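Local coordinates for protein response regulator receiver (Brucella melitensis biovar Abortus, PDB 4G97) that probably acts as a two-component response regulator of the general stress response, in which phosphorylation of its receiver domain frees the sigma-like domain to bind an anti-sigma factor, at residues 11-16 with 51-56; 55-60 with 113-118; 139-144 with 163-168; 233-238 with 247-252. All blocks are in the same frame, centred on the assembly; numbering follows the deposited sequence.

Interaction 1: residues 11-16 with 51-56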
loop_
_atom_site.group_PDB
_atom_site.type_symbol
_atom_site.label_atom_id
_atom_site.label_comp_id
_atom_site.label_asym_id
_atom_site.label_seq_id
_atom_site.Cartn_x
_atom_site.Cartn_y
_atom_site.Cartn_z
ATOM N N LEU A 11 11.920 2.002 -9.421
ATOM C CA LEU A 11 10.841 3.011 -9.462
ATOM C C LEU A 11 9.426 2.433 -9.183
ATOM O O LEU A 11 8.704 3.037 -8.388
ATOM C CB LEU A 11 10.869 3.816 -10.775
ATOM C CG LEU A 11 12.062 4.749 -10.991
ATOM C CD1 LEU A 11 12.042 5.307 -12.433
ATOM C CD2 LEU A 11 12.033 5.930 -9.992
ATOM N N PRO A 12 8.998 1.288 -9.774
ATOM C CA PRO A 12 7.658 0.767 -9.451
ATOM C C PRO A 12 7.417 0.618 -7.947
ATOM O O PRO A 12 6.442 1.163 -7.441
ATOM C CB PRO A 12 7.638 -0.596 -10.157
ATOM C CG PRO A 12 8.518 -0.372 -11.356
ATOM C CD PRO A 12 9.655 0.427 -10.784
ATOM N N TYR A 13 8.335 -0.069 -7.220
ATOM C CA TYR A 13 8.182 -0.283 -5.783
ATOM C C TYR A 13 8.275 0.994 -4.969
ATOM O O TYR A 13 7.720 1.058 -3.866
ATOM C CB TYR A 13 9.138 -1.375 -5.255
ATOM C CG TYR A 13 8.775 -2.765 -5.733
ATOM C CD1 TYR A 13 7.467 -3.081 -6.099
ATOM C CD2 TYR A 13 9.726 -3.779 -5.781
ATOM C CE1 TYR A 13 7.128 -4.348 -6.552
ATOM C CE2 TYR A 13 9.395 -5.059 -6.224
ATOM C CZ TYR A 13 8.094 -5.333 -6.618
ATOM O OH TYR A 13 7.731 -6.589 -7.034
ATOM N N LEU A 14 9.004 1.995 -5.475
ATOM C CA LEU A 14 9.099 3.272 -4.768
ATOM C C LEU A 14 7.744 3.991 -4.854
ATOM O O LEU A 14 7.332 4.607 -3.874
ATOM C CB LEU A 14 10.254 4.130 -5.299
ATOM C CG LEU A 14 10.427 5.522 -4.653
ATOM C CD1 LEU A 14 10.950 5.423 -3.236
ATOM C CD2 LEU A 14 11.329 6.421 -5.511
ATOM N N ARG A 15 7.028 3.867 -6.005
ATOM C CA ARG A 15 5.662 4.403 -6.163
ATOM C C ARG A 15 4.728 3.661 -5.193
ATOM O O ARG A 15 3.903 4.303 -4.571
ATOM C CB ARG A 15 5.150 4.243 -7.615
ATOM C CG ARG A 15 5.840 5.196 -8.581
ATOM C CD ARG A 15 5.263 5.202 -9.981
ATOM N NE ARG A 15 6.206 5.860 -10.889
ATOM C CZ ARG A 15 7.114 5.226 -11.627
ATOM N NH1 ARG A 15 7.150 3.901 -11.657
ATOM N NH2 ARG A 15 7.958 5.909 -12.377
ATOM N N ARG A 16 4.870 2.317 -5.039
ATOM C CA ARG A 16 4.039 1.561 -4.098
ATOM C C ARG A 16 4.194 2.162 -2.687
ATOM O O ARG A 16 3.193 2.503 -2.029
ATOM C CB ARG A 16 4.418 0.071 -4.087
ATOM C CG ARG A 16 3.589 -0.730 -3.055
ATOM C CD ARG A 16 4.017 -2.182 -2.936
ATOM N NE ARG A 16 5.444 -2.278 -2.616
ATOM C CZ ARG A 16 6.201 -3.344 -2.828
ATOM N NH1 ARG A 16 5.672 -4.453 -3.323
ATOM N NH2 ARG A 16 7.494 -3.312 -2.545
ATOM N N SER A 51 23.206 -0.112 -1.457
ATOM C CA SER A 51 22.665 -0.550 -2.747
ATOM C C SER A 51 21.949 0.608 -3.427
ATOM O O SER A 51 21.585 1.599 -2.776
ATOM C CB SER A 51 21.738 -1.756 -2.587
ATOM O OG SER A 51 20.459 -1.342 -2.138
ATOM N N ASP A 52 21.735 0.470 -4.743
ATOM C CA ASP A 52 21.048 1.474 -5.530
ATOM C C ASP A 52 19.599 1.665 -5.022
ATOM O O ASP A 52 19.149 2.805 -4.929
ATOM C CB ASP A 52 21.099 1.082 -7.013
ATOM C CG ASP A 52 22.506 1.085 -7.609
ATOM O OD1 ASP A 52 23.325 1.952 -7.211
ATOM O OD2 ASP A 52 22.765 0.272 -8.512
ATOM N N ARG A 53 18.921 0.565 -4.615
ATOM C CA ARG A 53 17.535 0.588 -4.100
ATOM C C ARG A 53 17.443 1.406 -2.826
ATOM O O ARG A 53 16.610 2.308 -2.743
ATOM C CB ARG A 53 16.977 -0.829 -3.869
ATOM C CG ARG A 53 15.432 -0.860 -3.824
ATOM C CD ARG A 53 14.819 -2.201 -3.425
ATOM N NE ARG A 53 13.371 -2.058 -3.202
ATOM C CZ ARG A 53 12.662 -2.728 -2.299
ATOM N NH1 ARG A 53 13.250 -3.634 -1.519
ATOM N NH2 ARG A 53 11.356 -2.495 -2.163
ATOM N N ILE A 54 18.337 1.114 -1.845
ATOM C CA ILE A 54 18.455 1.832 -0.568
ATOM C C ILE A 54 18.712 3.322 -0.827
ATOM O O ILE A 54 18.011 4.154 -0.257
ATOM C CB ILE A 54 19.478 1.157 0.406
ATOM C CG1 ILE A 54 19.061 -0.296 0.710
ATOM C CG2 ILE A 54 19.654 1.966 1.718
ATOM C CD1 ILE A 54 20.147 -1.190 1.374
ATOM N N GLY A 55 19.667 3.635 -1.716
ATOM C CA GLY A 55 19.987 5.009 -2.113
ATOM C C GLY A 55 18.811 5.750 -2.741
ATOM O O GLY A 55 18.631 6.955 -2.512
ATOM N N LEU A 56 17.991 5.030 -3.541
ATOM C CA LEU A 56 16.817 5.635 -4.160
ATOM C C LEU A 56 15.769 5.980 -3.090
ATOM O O LEU A 56 15.249 7.089 -3.104
ATOM C CB LEU A 56 16.220 4.721 -5.249
ATOM C CG LEU A 56 14.978 5.221 -6.013
ATOM C CD1 LEU A 56 15.259 6.515 -6.784
ATOM C CD2 LEU A 56 14.465 4.175 -6.980
#

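Interaction 2: residues 55-60 with 113-118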
loop_
_atom_site.group_PDB
_atom_site.type_symbol
_atom_site.label_atom_id
_atom_site.label_comp_id
_atom_site.label_asym_id
_atom_site.label_seq_id
_atom_site.Cartn_x
_atom_site.Cartn_y
_atom_site.Cartn_z
ATOM N N GLY A 55 19.667 3.635 -1.716
ATOM C CA GLY A 55 19.987 5.009 -2.113
ATOM C C GLY A 55 18.811 5.750 -2.741
ATOM O O GLY A 55 18.631 6.955 -2.512
ATOM N N LEU A 56 17.991 5.030 -3.541
ATOM C CA LEU A 56 16.817 5.635 -4.160
ATOM C C LEU A 56 15.769 5.980 -3.090
ATOM O O LEU A 56 15.249 7.089 -3.104
ATOM C CB LEU A 56 16.220 4.721 -5.249
ATOM C CG LEU A 56 14.978 5.221 -6.013
ATOM C CD1 LEU A 56 15.259 6.515 -6.784
ATOM C CD2 LEU A 56 14.465 4.175 -6.980
ATOM N N TYR A 57 15.474 5.036 -2.171
ATOM C CA TYR A 57 14.485 5.223 -1.100
ATOM C C TYR A 57 14.936 6.276 -0.097
ATOM O O TYR A 57 14.097 7.046 0.393
ATOM C CB TYR A 57 14.226 3.906 -0.382
ATOM C CG TYR A 57 13.189 3.033 -1.048
ATOM C CD1 TYR A 57 13.480 2.339 -2.218
ATOM C CD2 TYR A 57 11.914 2.891 -0.502
ATOM C CE1 TYR A 57 12.537 1.503 -2.816
ATOM C CE2 TYR A 57 10.968 2.057 -1.086
ATOM C CZ TYR A 57 11.292 1.341 -2.223
ATOM O OH TYR A 57 10.369 0.499 -2.784
ATOM N N ARG A 58 16.268 6.319 0.192
ATOM C CA ARG A 58 16.916 7.315 1.070
ATOM C C ARG A 58 16.741 8.725 0.495
ATOM O O ARG A 58 16.334 9.641 1.209
ATOM C CB ARG A 58 18.417 6.980 1.260
ATOM C CG ARG A 58 19.087 7.855 2.302
ATOM C CD ARG A 58 20.443 7.324 2.658
ATOM N NE ARG A 58 21.238 8.362 3.306
ATOM C CZ ARG A 58 22.537 8.265 3.559
ATOM N NH1 ARG A 58 23.208 7.167 3.218
ATOM N NH2 ARG A 58 23.180 9.264 4.149
ATOM N N LEU A 59 17.008 8.891 -0.811
ATOM C CA LEU A 59 16.803 10.161 -1.504
ATOM C C LEU A 59 15.335 10.552 -1.399
ATOM O O LEU A 59 15.037 11.692 -1.029
ATOM C CB LEU A 59 17.219 10.024 -2.973
ATOM C CG LEU A 59 16.997 11.220 -3.898
ATOM C CD1 LEU A 59 17.773 12.439 -3.431
ATOM C CD2 LEU A 59 17.427 10.865 -5.308
ATOM N N PHE A 60 14.407 9.602 -1.698
ATOM C CA PHE A 60 12.969 9.876 -1.580
ATOM C C PHE A 60 12.628 10.356 -0.161
ATOM O O PHE A 60 12.018 11.411 -0.022
ATOM C CB PHE A 60 12.126 8.640 -1.962
ATOM C CG PHE A 60 10.640 8.873 -1.805
ATOM C CD1 PHE A 60 10.010 8.651 -0.582
ATOM C CD2 PHE A 60 9.882 9.376 -2.861
ATOM C CE1 PHE A 60 8.652 8.913 -0.424
ATOM C CE2 PHE A 60 8.519 9.612 -2.708
ATOM C CZ PHE A 60 7.916 9.393 -1.486
ATOM N N ALA A 113 16.692 1.389 8.422
ATOM C CA ALA A 113 17.314 2.385 9.315
ATOM C C ALA A 113 18.242 3.265 8.484
ATOM O O ALA A 113 18.261 4.478 8.663
ATOM C CB ALA A 113 18.103 1.691 10.416
ATOM N N GLU A 114 18.975 2.656 7.534
ATOM C CA GLU A 114 19.856 3.404 6.642
ATOM C C GLU A 114 18.999 4.315 5.740
ATOM O O GLU A 114 19.345 5.484 5.564
ATOM C CB GLU A 114 20.742 2.449 5.827
ATOM C CG GLU A 114 21.746 3.191 4.956
ATOM C CD GLU A 114 22.515 2.363 3.951
ATOM O OE1 GLU A 114 22.386 1.119 3.971
ATOM O OE2 GLU A 114 23.253 2.964 3.139
ATOM N N ILE A 115 17.833 3.799 5.230
ATOM C CA ILE A 115 16.894 4.603 4.428
ATOM C C ILE A 115 16.397 5.801 5.238
ATOM O O ILE A 115 16.358 6.920 4.710
ATOM C CB ILE A 115 15.707 3.743 3.890
ATOM C CG1 ILE A 115 16.181 2.821 2.752
ATOM C CG2 ILE A 115 14.516 4.613 3.458
ATOM C CD1 ILE A 115 15.337 1.708 2.485
ATOM N N LEU A 116 16.013 5.566 6.511
ATOM C CA LEU A 116 15.484 6.631 7.369
ATOM C C LEU A 116 16.546 7.507 8.049
ATOM O O LEU A 116 16.186 8.536 8.618
ATOM C CB LEU A 116 14.464 6.109 8.388
ATOM C CG LEU A 116 13.114 5.645 7.838
ATOM C CD1 LEU A 116 12.321 4.956 8.904
ATOM C CD2 LEU A 116 12.315 6.798 7.204
ATOM N N GLU A 117 17.837 7.124 7.959
ATOM C CA GLU A 117 18.982 7.877 8.515
ATOM C C GLU A 117 18.900 7.966 10.040
ATOM O O GLU A 117 18.962 9.055 10.612
ATOM C CB GLU A 117 19.114 9.282 7.884
ATOM C CG GLU A 117 19.292 9.291 6.378
ATOM C CD GLU A 117 19.699 10.617 5.771
ATOM O OE1 GLU A 117 19.411 11.676 6.374
ATOM O OE2 GLU A 117 20.264 10.597 4.656
ATOM N N VAL A 118 18.710 6.804 10.676
ATOM C CA VAL A 118 18.604 6.621 12.124
ATOM C C VAL A 118 19.471 5.425 12.484
ATOM O O VAL A 118 19.742 4.589 11.611
ATOM C CB VAL A 118 17.133 6.437 12.636
ATOM C CG1 VAL A 118 16.288 7.685 12.390
ATOM C CG2 VAL A 118 16.462 5.201 12.041
#

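Interaction 3: residues 139-144 with 163-168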
loop_
_atom_site.group_PDB
_atom_site.type_symbol
_atom_site.label_atom_id
_atom_site.label_comp_id
_atom_site.label_asym_id
_atom_site.label_seq_id
_atom_site.Cartn_x
_atom_site.Cartn_y
_atom_site.Cartn_z
ATOM N N ALA A 139 -12.291 -1.794 14.141
ATOM C CA ALA A 139 -12.946 -2.971 13.565
ATOM C C ALA A 139 -13.782 -2.555 12.362
ATOM O O ALA A 139 -14.660 -1.692 12.479
ATOM C CB ALA A 139 -13.802 -3.686 14.616
ATOM N N THR A 140 -13.498 -3.162 11.213
ATOM C CA THR A 140 -14.137 -2.856 9.945
ATOM C C THR A 140 -14.744 -4.090 9.315
ATOM O O THR A 140 -14.197 -5.195 9.421
ATOM C CB THR A 140 -13.091 -2.131 9.010
ATOM O OG1 THR A 140 -12.606 -0.974 9.676
ATOM C CG2 THR A 140 -13.656 -1.689 7.689
ATOM N N ARG A 141 -15.881 -3.885 8.635
ATOM C CA ARG A 141 -16.582 -4.926 7.888
ATOM C C ARG A 141 -16.006 -4.899 6.469
ATOM O O ARG A 141 -16.038 -3.867 5.803
ATOM C CB ARG A 141 -18.104 -4.670 7.864
ATOM C CG ARG A 141 -18.757 -4.863 9.221
ATOM C CD ARG A 141 -20.208 -4.426 9.228
ATOM N NE ARG A 141 -21.067 -5.400 8.558
ATOM C CZ ARG A 141 -21.578 -5.240 7.345
ATOM N NH1 ARG A 141 -21.322 -4.142 6.648
ATOM N NH2 ARG A 141 -22.335 -6.183 6.814
ATOM N N LEU A 142 -15.431 -6.009 6.024
ATOM C CA LEU A 142 -14.850 -5.985 4.698
ATOM C C LEU A 142 -15.258 -7.108 3.785
ATOM O O LEU A 142 -15.592 -8.207 4.223
ATOM C CB LEU A 142 -13.324 -5.777 4.748
ATOM C CG LEU A 142 -12.505 -6.760 5.543
ATOM C CD1 LEU A 142 -12.212 -8.009 4.719
ATOM C CD2 LEU A 142 -11.203 -6.104 6.011
ATOM N N MET A 143 -15.231 -6.818 2.503
ATOM C CA MET A 143 -15.520 -7.804 1.489
ATOM C C MET A 143 -14.195 -8.218 0.814
ATOM O O MET A 143 -13.357 -7.357 0.496
ATOM C CB MET A 143 -16.491 -7.220 0.481
ATOM C CG MET A 143 -16.791 -8.141 -0.672
ATOM S SD MET A 143 -17.938 -7.482 -1.909
ATOM C CE MET A 143 -17.491 -5.812 -1.935
ATOM N N ILE A 144 -14.038 -9.543 0.585
ATOM C CA ILE A 144 -12.898 -10.137 -0.113
ATOM C C ILE A 144 -13.359 -10.568 -1.495
ATOM O O ILE A 144 -14.328 -11.307 -1.594
ATOM C CB ILE A 144 -12.261 -11.327 0.667
ATOM C CG1 ILE A 144 -11.726 -10.850 2.046
ATOM C CG2 ILE A 144 -11.091 -11.996 -0.199
ATOM C CD1 ILE A 144 -11.290 -11.939 3.009
ATOM N N GLY A 163 -9.247 -8.087 14.262
ATOM C CA GLY A 163 -10.556 -7.719 14.793
ATOM C C GLY A 163 -11.567 -7.287 13.754
ATOM O O GLY A 163 -12.618 -6.763 14.106
ATOM N N HIS A 164 -11.274 -7.507 12.466
ATOM C CA HIS A 164 -12.180 -7.120 11.402
ATOM C C HIS A 164 -13.182 -8.206 11.111
ATOM O O HIS A 164 -13.030 -9.339 11.569
ATOM C CB HIS A 164 -11.418 -6.688 10.118
ATOM C CG HIS A 164 -10.435 -5.582 10.343
ATOM N ND1 HIS A 164 -10.833 -4.345 10.815
ATOM C CD2 HIS A 164 -9.095 -5.582 10.182
ATOM C CE1 HIS A 164 -9.723 -3.642 10.956
ATOM N NE2 HIS A 164 -8.648 -4.348 10.573
ATOM N N GLU A 165 -14.217 -7.863 10.363
ATOM C CA GLU A 165 -15.246 -8.827 10.025
ATOM C C GLU A 165 -15.317 -9.026 8.514
ATOM O O GLU A 165 -15.475 -8.062 7.774
ATOM C CB GLU A 165 -16.610 -8.362 10.578
ATOM C CG GLU A 165 -17.739 -9.350 10.316
ATOM C CD GLU A 165 -19.140 -8.793 10.485
ATOM O OE1 GLU A 165 -19.285 -7.696 11.068
ATOM O OE2 GLU A 165 -20.097 -9.453 10.018
ATOM N N VAL A 166 -15.233 -10.282 8.065
ATOM C CA VAL A 166 -15.376 -10.598 6.655
ATOM C C VAL A 166 -16.861 -10.843 6.395
ATOM O O VAL A 166 -17.418 -11.836 6.883
ATOM C CB VAL A 166 -14.490 -11.779 6.193
ATOM C CG1 VAL A 166 -14.764 -12.116 4.726
ATOM C CG2 VAL A 166 -13.020 -11.460 6.404
ATOM N N VAL A 167 -17.485 -9.956 5.606
ATOM C CA VAL A 167 -18.912 -10.045 5.296
ATOM C C VAL A 167 -19.216 -11.142 4.291
ATOM O O VAL A 167 -20.358 -11.566 4.175
ATOM C CB VAL A 167 -19.565 -8.680 4.924
ATOM C CG1 VAL A 167 -19.331 -7.654 6.022
ATOM C CG2 VAL A 167 -19.073 -8.159 3.571
ATOM N N GLY A 168 -18.187 -11.558 3.565
ATOM C CA GLY A 168 -18.257 -12.589 2.544
ATOM C C GLY A 168 -17.083 -12.537 1.584
ATOM O O GLY A 168 -16.271 -11.604 1.613
HETATM O O HOH W 1 -22.267 -7.768 9.091
#

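Interaction 4: residues 233-238 with 247-252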
loop_
_atom_site.group_PDB
_atom_site.type_symbol
_atom_site.label_atom_id
_atom_site.label_comp_id
_atom_site.label_asym_id
_atom_site.label_seq_id
_atom_site.Cartn_x
_atom_site.Cartn_y
_atom_site.Cartn_z
ATOM N N PRO A 233 -4.083 1.384 -8.683
ATOM C CA PRO A 233 -4.376 1.305 -7.234
ATOM C C PRO A 233 -3.461 2.111 -6.333
ATOM O O PRO A 233 -2.261 2.241 -6.604
ATOM C CB PRO A 233 -4.176 -0.181 -6.908
ATOM C CG PRO A 233 -4.380 -0.899 -8.210
ATOM C CD PRO A 233 -3.869 0.036 -9.265
ATOM N N THR A 234 -4.018 2.607 -5.224
ATOM C CA THR A 234 -3.259 3.315 -4.195
ATOM C C THR A 234 -2.564 2.256 -3.314
ATOM O O THR A 234 -1.428 2.444 -2.903
ATOM C CB THR A 234 -4.218 4.187 -3.353
ATOM O OG1 THR A 234 -4.726 5.205 -4.193
ATOM C CG2 THR A 234 -3.551 4.820 -2.136
ATOM N N PHE A 235 -3.283 1.184 -2.983
ATOM C CA PHE A 235 -2.797 0.146 -2.067
ATOM C C PHE A 235 -2.721 -1.168 -2.794
ATOM O O PHE A 235 -3.693 -1.590 -3.404
ATOM C CB PHE A 235 -3.691 0.065 -0.818
ATOM C CG PHE A 235 -3.826 1.362 -0.063
ATOM C CD1 PHE A 235 -2.742 1.897 0.638
ATOM C CD2 PHE A 235 -5.055 2.010 0.022
ATOM C CE1 PHE A 235 -2.863 3.098 1.331
ATOM C CE2 PHE A 235 -5.182 3.210 0.737
ATOM C CZ PHE A 235 -4.089 3.744 1.393
ATOM N N LEU A 236 -1.531 -1.757 -2.813
ATOM C CA LEU A 236 -1.268 -2.955 -3.605
ATOM C C LEU A 236 -0.530 -4.016 -2.800
ATOM O O LEU A 236 0.583 -3.785 -2.341
ATOM C CB LEU A 236 -0.415 -2.526 -4.823
ATOM C CG LEU A 236 -0.468 -3.351 -6.100
ATOM C CD1 LEU A 236 -1.911 -3.479 -6.650
ATOM C CD2 LEU A 236 0.397 -2.703 -7.155
ATOM N N VAL A 237 -1.184 -5.159 -2.606
ATOM C CA VAL A 237 -0.642 -6.311 -1.896
ATOM C C VAL A 237 -0.117 -7.266 -2.982
ATOM O O VAL A 237 -0.784 -7.476 -3.993
ATOM C CB VAL A 237 -1.722 -6.993 -0.993
ATOM C CG1 VAL A 237 -1.295 -8.395 -0.553
ATOM C CG2 VAL A 237 -2.046 -6.151 0.233
ATOM N N THR A 238 1.067 -7.839 -2.769
ATOM C CA THR A 238 1.606 -8.832 -3.702
ATOM C C THR A 238 1.103 -10.224 -3.265
ATOM O O THR A 238 1.069 -10.513 -2.070
ATOM C CB THR A 238 3.134 -8.756 -3.737
ATOM O OG1 THR A 238 3.518 -7.492 -4.286
ATOM C CG2 THR A 238 3.772 -9.883 -4.572
ATOM N N LYS A 247 -1.591 -6.554 6.806
ATOM C CA LYS A 247 -1.807 -5.841 8.061
ATOM C C LYS A 247 -1.448 -4.342 7.914
ATOM O O LYS A 247 -2.245 -3.469 8.289
ATOM C CB LYS A 247 -0.952 -6.513 9.143
ATOM C CG LYS A 247 -0.965 -5.826 10.500
ATOM C CD LYS A 247 -0.367 -6.720 11.579
ATOM C CE LYS A 247 1.098 -6.478 11.837
ATOM N NZ LYS A 247 1.650 -7.450 12.821
ATOM N N ALA A 248 -0.254 -4.064 7.346
ATOM C CA ALA A 248 0.264 -2.716 7.137
ATOM C C ALA A 248 -0.593 -1.915 6.200
ATOM O O ALA A 248 -0.852 -0.751 6.481
ATOM C CB ALA A 248 1.687 -2.776 6.597
ATOM N N LEU A 249 -1.005 -2.510 5.074
ATOM C CA LEU A 249 -1.801 -1.792 4.093
ATOM C C LEU A 249 -3.233 -1.538 4.550
ATOM O O LEU A 249 -3.758 -0.473 4.264
ATOM C CB LEU A 249 -1.709 -2.402 2.710
ATOM C CG LEU A 249 -0.302 -2.321 2.087
ATOM C CD1 LEU A 249 -0.212 -3.206 0.872
ATOM C CD2 LEU A 249 0.088 -0.874 1.760
ATOM N N ILE A 250 -3.828 -2.469 5.329
ATOM C CA ILE A 250 -5.152 -2.234 5.916
ATOM C C ILE A 250 -5.053 -1.069 6.897
ATOM O O ILE A 250 -5.892 -0.166 6.858
ATOM C CB ILE A 250 -5.795 -3.491 6.571
ATOM C CG1 ILE A 250 -6.117 -4.531 5.498
ATOM C CG2 ILE A 250 -7.092 -3.093 7.332
ATOM C CD1 ILE A 250 -6.436 -5.905 6.065
ATOM N N SER A 251 -4.011 -1.074 7.746
ATOM C CA SER A 251 -3.757 -0.017 8.715
ATOM C C SER A 251 -3.658 1.357 8.023
ATOM O O SER A 251 -4.307 2.307 8.467
ATOM C CB SER A 251 -2.482 -0.303 9.501
ATOM O OG SER A 251 -2.226 0.763 10.399
ATOM N N GLN A 252 -2.846 1.468 6.951
ATOM C CA GLN A 252 -2.731 2.727 6.204
ATOM C C GLN A 252 -4.070 3.152 5.623
ATOM O O GLN A 252 -4.434 4.319 5.729
ATOM C CB GLN A 252 -1.704 2.618 5.069
ATOM C CG GLN A 252 -0.268 2.530 5.532
ATOM C CD GLN A 252 0.177 3.720 6.325
ATOM O OE1 GLN A 252 0.334 3.629 7.523
ATOM N NE2 GLN A 252 0.435 4.845 5.679
#

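Interaction 1: residues 11-16 with 51-56
Nearly trans first torsions in both leucines (chi1 178° in L14, -179° in L56) carry each CG away from its own backbone N and send the two isobutyl groups in between helices 11-22 and 52-64. There L14 CD2 meets L56 CG at 3.9 Å, the two side chains crossing obliquely. L56 CD2 extends to the beginning of the other helix, 4.1 Å from L11 N, and the CD2 methyl of L11 stands a looser 4.3 Å from the same L56 CD2. Polar groups gather beside this apolar patch. R53, extended from CG to NE, spans the gap and brings its NH2 to 4.0 Å from Y13 CB. R16 bends at chi3, which lays its guanidinium over a face of the Y13 ring, with NH2 3.4 Å above the ring plane and displaced toward the rim. R53 NH2 then comes to the edge of the R16 guanidinium, near its plane, 4.0 Å from R16 NH2. E105 probably offsets the closeness of the two cations: OE1 forms a salt bridge with R16 NH2, and its backbone O accepts from R53 NH2. F107 adds a cation-pi contact to R53. The axes of the short helical segments approach to 10.9 Å at a signed crossing angle of -38°, wide enough for a leucine layer between them. This packing of helices 11-22 and 52-64 belongs to the helical sigma2-like region of PhyR.

Interaction 2: residues 55-60 with 113-118
The backbones of R58 and I115 come so close, CA to CA 4.3 Å, that helix 52-64 and the last turn of helix 109-116 are in direct van der Waals contact, R58 CA lying 3.7 Å from I115 O. I115 packs on one flank, its CD1 meeting Y57 CB at 3.8 Å. Beyond CB the tyrosine leads away: its ring meets F107 edge-to-face, and its hydroxyl is hydrogen-bonded to E105. R58 takes the other flank. Its chain, extended from CG to NE, runs past the helix end, with CD 3.6 Å from E114 O. That end is a Schellman motif: V118 N bonds back to A113 O and E117 N, weakly, to E114 O, while positive phi at E117 (63°) sets its side chain toward R58. One carboxylate oxygen carries the resulting salt bridge. E117 OE2 receives R58 NE at 2.8 Å, through its anti lone pair and close to the guanidinium plane, with an N-H...O angle of 158°. A weaker bond from R58 NH2 reaches the same OE2 at 3.2 Å, the carboxylate being turned 75° from the guanidinium. N62 ND2 also donates to this oxygen, whereas E114 is held by the hydroxyl of S50.

Interaction 3: residues 139-144 with 163-168
Four backbone hydrogen bonds join the strands, and the shortest runs from L142 N to E165 O at 2.7 Å. E165 N gives to T140 O on one side of it and V167 N to L142 O on the other; I144 N closes the series on G168 O. R141 and E165 thus form one parallel bridge pair, L142 and V166 the next. Ahead of the ladder a side chain continues it: T140 N donates to H164 ND1 at 2.9 Å, entering almost in the imidazole plane. H164 NE2 is hydrogen-bonded to the side-chain oxygen of Q137, consistent with a ring protonated on NE2, so both nitrogens help fix the ring's rotation. R141 and E165 lie side by side, yet their ion pair is long, 3.8 Å from NE to OE1. A water mediates more closely, accepting from R141 NE at 2.7 Å and donating to E165 OE2. The bend of R141 at chi3 (76°) turns its guanidinium over V167, whose CG1 sits 3.4 Å above the plane, displaced toward the rim, while NH2 forms a salt bridge with E183. On the face bearing L142 and V166 the contacts across the strands are apolar: V166 CG2 touches L142 CD1 at 3.9 Å and I144 CD1 at 3.8 Å. I155 and V159 of helix 149-161 pack on I144 and V166, while L142 meets strand 187-191. Adjacent parallel strands joined through that helix make the beta-alpha-beta crossover with which the CheY-like receiver fold begins.

Interaction 4: residues 233-238 with 247-252
L249 fits its two methyls against different parts of residues 235-237. CD1 meets V237 CG2 at 3.5 Å and also rests 3.4 Å from the carbonyl oxygen L236 O, while CD2 lies 4.1 Å from F235 CD1. The leucine runs antiparallel to the side chains of F235 and V237, one methyl against each. F235 extends the patch by a turn of the helix: its CE1 touches Q252 CB at 3.9 Å, with the amide plane steeply inclined to the ring. A first torsion of -56° brings the phenyl group beside its own backbone N and toward the helix. L249 O lies over one face of this ring, and T234 CG2 is centred over the opposite face, 3.6 Å above the plane.

Further out, strand 215-219 positions the chain that carries these groups, through backbone hydrogen bonds of F235 and V237 with F217, and of V237 with T219. I216 packs on both side chains. Q252 contributes only CB to the hydrophobic patch, its chain bending at chi2. The contact of residues 233-238 with 247-252 is thus made by apolar van der Waals packing, and its position depends on neighbouring bonds; the polar ones lie beyond the patch, where the buried Q252 amide meets R96 through OE1 and the backbone oxygen of A20 through NE2, residues of the sigma-like and sigma2 regions.

Interactions 1 and 2 are two sides of one helix: they share G55 and L56, their centres lie 10 Å apart, and Y57 OH probably hydrogen-bonds Y13 O at 2.9 Å. Interactions 3 and 4, 15 Å apart between centres, both involve strands of the receiver sheet, the latter with helix 243-265, and meet where H164 NE2 packs on I250 CG2. Interaction 1 also touches interaction 4, R16 CD lying 3.8 Å from L236 O, so residues 11-16 help join the sigma-like region to the receiver edge. Interaction 3 stands far off, its centre 32 Å from that of interaction 1. D191, the predicted phosphorylation site, ends central strand 187-191, between the two receiver contacts.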